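Local coordinates for heme-binding protein A (Haemophilus parasuis 29755, PDB 3TPA), which probably binds glutathione as the periplasmic solute-binding protein of an ABC importer, at residues N421-L426 with A447-A452. The protein carries 1 engineered substitution. Residues are numbered along the deposited sequence; the frame is centred on the assembly and turned at random.
Sequences NFLFPL and ALLASA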
ATOM      1  N   ASN A 421       6.102  -6.851  -5.837  1.00  9.68           N
ATOM      2  CA  ASN A 421       5.097  -5.824  -6.123  1.00 13.82           C
ATOM      3  C   ASN A 421       5.713  -4.422  -6.203  1.00 17.14           C
ATOM      4  O   ASN A 421       4.997  -3.436  -6.278  1.00 15.76           O
ATOM      5  CB  ASN A 421       3.970  -5.892  -5.071  1.00 19.41           C
ATOM      6  CG  ASN A 421       2.861  -4.893  -5.313  1.00 21.34           C
ATOM      7  OD1 ASN A 421       2.580  -4.051  -4.464  1.00 20.57           O
ATOM      8  ND2 ASN A 421       2.206  -4.999  -6.463  1.00 17.48           N
ATOM      9  N   PHE A 422       7.045  -4.353  -6.186  1.00 16.69           N
ATOM     10  CA  PHE A 422       7.779  -3.159  -6.615  1.00 17.15           C
ATOM     11  C   PHE A 422       8.401  -3.464  -7.985  1.00 15.29           C
ATOM     12  O   PHE A 422       8.139  -2.787  -8.967  1.00 12.22           O
ATOM     13  CB  PHE A 422       8.940  -2.811  -5.652  1.00 12.66           C
ATOM     14  CG  PHE A 422       8.518  -2.175  -4.356  1.00 12.65           C
ATOM     15  CD1 PHE A 422       8.495  -0.792  -4.219  1.00 10.07           C
ATOM     16  CD2 PHE A 422       8.193  -2.956  -3.263  1.00 15.88           C
ATOM     17  CE1 PHE A 422       8.122  -0.187  -3.010  1.00 13.84           C
ATOM     18  CE2 PHE A 422       7.803  -2.355  -2.039  1.00 19.75           C
ATOM     19  CZ  PHE A 422       7.774  -0.975  -1.919  1.00 14.22           C
ATOM     20  N   LEU A 423       9.228  -4.500  -8.029  1.00 14.00           N
ATOM     21  CA  LEU A 423      10.090  -4.766  -9.191  1.00 15.02           C
ATOM     22  C   LEU A 423       9.378  -5.257 -10.452  1.00 14.71           C
ATOM     23  O   LEU A 423       9.750  -4.894 -11.563  1.00 12.74           O
ATOM     24  CB  LEU A 423      11.177  -5.764  -8.820  1.00 11.49           C
ATOM     25  CG  LEU A 423      12.079  -5.353  -7.648  1.00 12.95           C
ATOM     26  CD1 LEU A 423      12.987  -6.510  -7.331  1.00 15.94           C
ATOM     27  CD2 LEU A 423      12.901  -4.125  -7.977  1.00 10.58           C
ATOM     28  N   PHE A 424       8.356  -6.081 -10.292  1.00 12.59           N
ATOM     29  CA  PHE A 424       7.626  -6.549 -11.472  1.00 13.22           C
ATOM     30  C   PHE A 424       6.792  -5.424 -12.124  1.00 13.88           C
ATOM     31  O   PHE A 424       6.855  -5.230 -13.333  1.00 14.73           O
ATOM     32  CB  PHE A 424       6.772  -7.793 -11.141  1.00 14.07           C
ATOM     33  CG  PHE A 424       6.189  -8.464 -12.353  1.00 20.09           C
ATOM     34  CD1 PHE A 424       6.913  -9.432 -13.051  1.00 24.71           C
ATOM     35  CD2 PHE A 424       4.934  -8.127 -12.798  1.00 17.61           C
ATOM     36  CE1 PHE A 424       6.380 -10.055 -14.180  1.00 26.33           C
ATOM     37  CE2 PHE A 424       4.389  -8.744 -13.917  1.00 24.55           C
ATOM     38  CZ  PHE A 424       5.110  -9.702 -14.615  1.00 22.53           C
ATOM     39  N   PRO A 425       6.001  -4.688 -11.333  1.00  9.49           N
ATOM     40  CA  PRO A 425       5.260  -3.588 -11.970  1.00 12.17           C
ATOM     41  C   PRO A 425       6.165  -2.560 -12.650  1.00 15.46           C
ATOM     42  O   PRO A 425       5.828  -2.068 -13.738  1.00  9.68           O
ATOM     43  CB  PRO A 425       4.511  -2.949 -10.798  1.00 11.32           C
ATOM     44  CG  PRO A 425       4.277  -4.086  -9.853  1.00 15.35           C
ATOM     45  CD  PRO A 425       5.539  -4.933  -9.958  1.00 15.63           C
ATOM     46  N   LEU A 426       7.288  -2.229 -12.010  1.00 10.97           N
ATOM     47  CA  LEU A 426       8.179  -1.181 -12.515  1.00 10.48           C
ATOM     48  C   LEU A 426       9.092  -1.610 -13.664  1.00 13.51           C
ATOM     49  O   LEU A 426       9.472  -0.793 -14.499  1.00 16.41           O
ATOM     50  CB  LEU A 426       9.062  -0.655 -11.384  1.00 12.42           C
ATOM     51  CG  LEU A 426       8.301   0.146 -10.331  1.00 14.23           C
ATOM     52  CD1 LEU A 426       9.203   0.595  -9.193  1.00 18.05           C
ATOM     53  CD2 LEU A 426       7.634   1.334 -10.998  1.00 17.57           C
ATOM     54  N   ALA A 447      14.295 -13.147 -15.517  1.00 18.50           N
ATOM     55  CA  ALA A 447      14.301 -14.533 -15.053  1.00 17.25           C
ATOM     56  C   ALA A 447      14.372 -14.616 -13.533  1.00 17.08           C
ATOM     57  O   ALA A 447      13.702 -15.453 -12.918  1.00 11.85           O
ATOM     58  CB  ALA A 447      15.463 -15.323 -15.693  1.00 21.34           C
ATOM     59  N   LEU A 448      15.179 -13.746 -12.923  1.00 11.88           N
ATOM     60  CA  LEU A 448      15.238 -13.687 -11.466  1.00 14.16           C
ATOM     61  C   LEU A 448      13.883 -13.299 -10.860  1.00 18.89           C
ATOM     62  O   LEU A 448      13.488 -13.841  -9.829  1.00 14.08           O
ATOM     63  CB  LEU A 448      16.319 -12.720 -10.978  1.00 14.91           C
ATOM     64  CG  LEU A 448      17.759 -13.121 -11.292  1.00 17.45           C
ATOM     65  CD1 LEU A 448      18.702 -11.981 -10.971  1.00 19.12           C
ATOM     66  CD2 LEU A 448      18.131 -14.370 -10.495  1.00 19.29           C
ATOM     67  N   LEU A 449      13.167 -12.370 -11.491  1.00 18.32           N
ATOM     68  CA  LEU A 449      11.858 -11.970 -10.945  1.00 16.25           C
ATOM     69  C   LEU A 449      10.892 -13.147 -10.996  1.00 12.27           C
ATOM     70  O   LEU A 449      10.142 -13.396 -10.051  1.00 11.03           O
ATOM     71  CB  LEU A 449      11.239 -10.777 -11.691  1.00 12.44           C
ATOM     72  CG  LEU A 449      11.918  -9.414 -11.619  1.00 16.65           C
ATOM     73  CD1 LEU A 449      10.943  -8.324 -12.073  1.00 17.37           C
ATOM     74  CD2 LEU A 449      12.395  -9.144 -10.190  1.00 18.47           C
ATOM     75  N   ALA A 450      10.904 -13.870 -12.107  1.00 11.61           N
ATOM     76  CA  ALA A 450       9.995 -14.996 -12.254  1.00 12.10           C
ATOM     77  C   ALA A 450      10.325 -16.111 -11.242  1.00 18.53           C
ATOM     78  O   ALA A 450       9.446 -16.637 -10.564  1.00 16.92           O
ATOM     79  CB  ALA A 450      10.011 -15.500 -13.701  1.00 13.43           C
ATOM     80  N   SER A 451      11.601 -16.459 -11.132  1.00 19.52           N
ATOM     81  CA  SER A 451      12.036 -17.456 -10.157  1.00 14.15           C
ATOM     82  C   SER A 451      11.661 -17.053  -8.748  1.00 16.89           C
ATOM     83  O   SER A 451      11.165 -17.865  -7.980  1.00 18.87           O
ATOM     84  CB  SER A 451      13.552 -17.675 -10.243  1.00 16.17           C
ATOM     85  OG  SER A 451      13.887 -18.317 -11.468  1.00 22.79           O
ATOM     86  N   ALA A 452      11.909 -15.793  -8.405  1.00 16.45           N
ATOM     87  CA  ALA A 452      11.666 -15.308  -7.051  1.00 16.66           C
ATOM     88  C   ALA A 452      10.187 -15.288  -6.699  1.00 13.63           C
ATOM     89  O   ALA A 452       9.818 -15.578  -5.572  1.00 15.67           O
ATOM     90  CB  ALA A 452      12.282 -13.920  -6.855  1.00 17.05           C
TER
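Leu449 reaches from helix 443-453 to helix 420-427; its CD2 meets the Leu423 side chain, and its CD1 sits at the backbone between Leu423 and Phe424. All cross-segment contacts are apolar or run from a methyl to the backbone.

The leucine pair comes first. CD2 of Leu449 lies 3.8 Å from CB of Leu423 and 3.9 Å from CD1 of the same residue. The two side chains cross at about a right angle. CB of Leu449 points toward the facing helix, and with CG anti to the carbonyl carbon (chi1 -66°) the branched end reaches it.

The other methyl rests against the backbone. CD1 of Leu449 is 3.7 Å from O of Leu423. The same Leu449 CD1 is 3.8 Å from CA of Phe424. The Phe424 ring closes one flank loosely: its CD1 stands 4.3 Å from CD1 of Leu449, an oblique approach. Phe424 remains partly exposed, while both leucines are buried.

Neighbouring groups extend the cluster. Tyr465 of helix 458-475 touches Leu423 and Ala452, and Phe317 also packs on Leu423.

One leucine of helix 443-453 packs on a short helix kinked at Pro425. It joins two helices of the α/β region built on the mixed sheet containing strand 407-413, within a family 5 solute-binding protein.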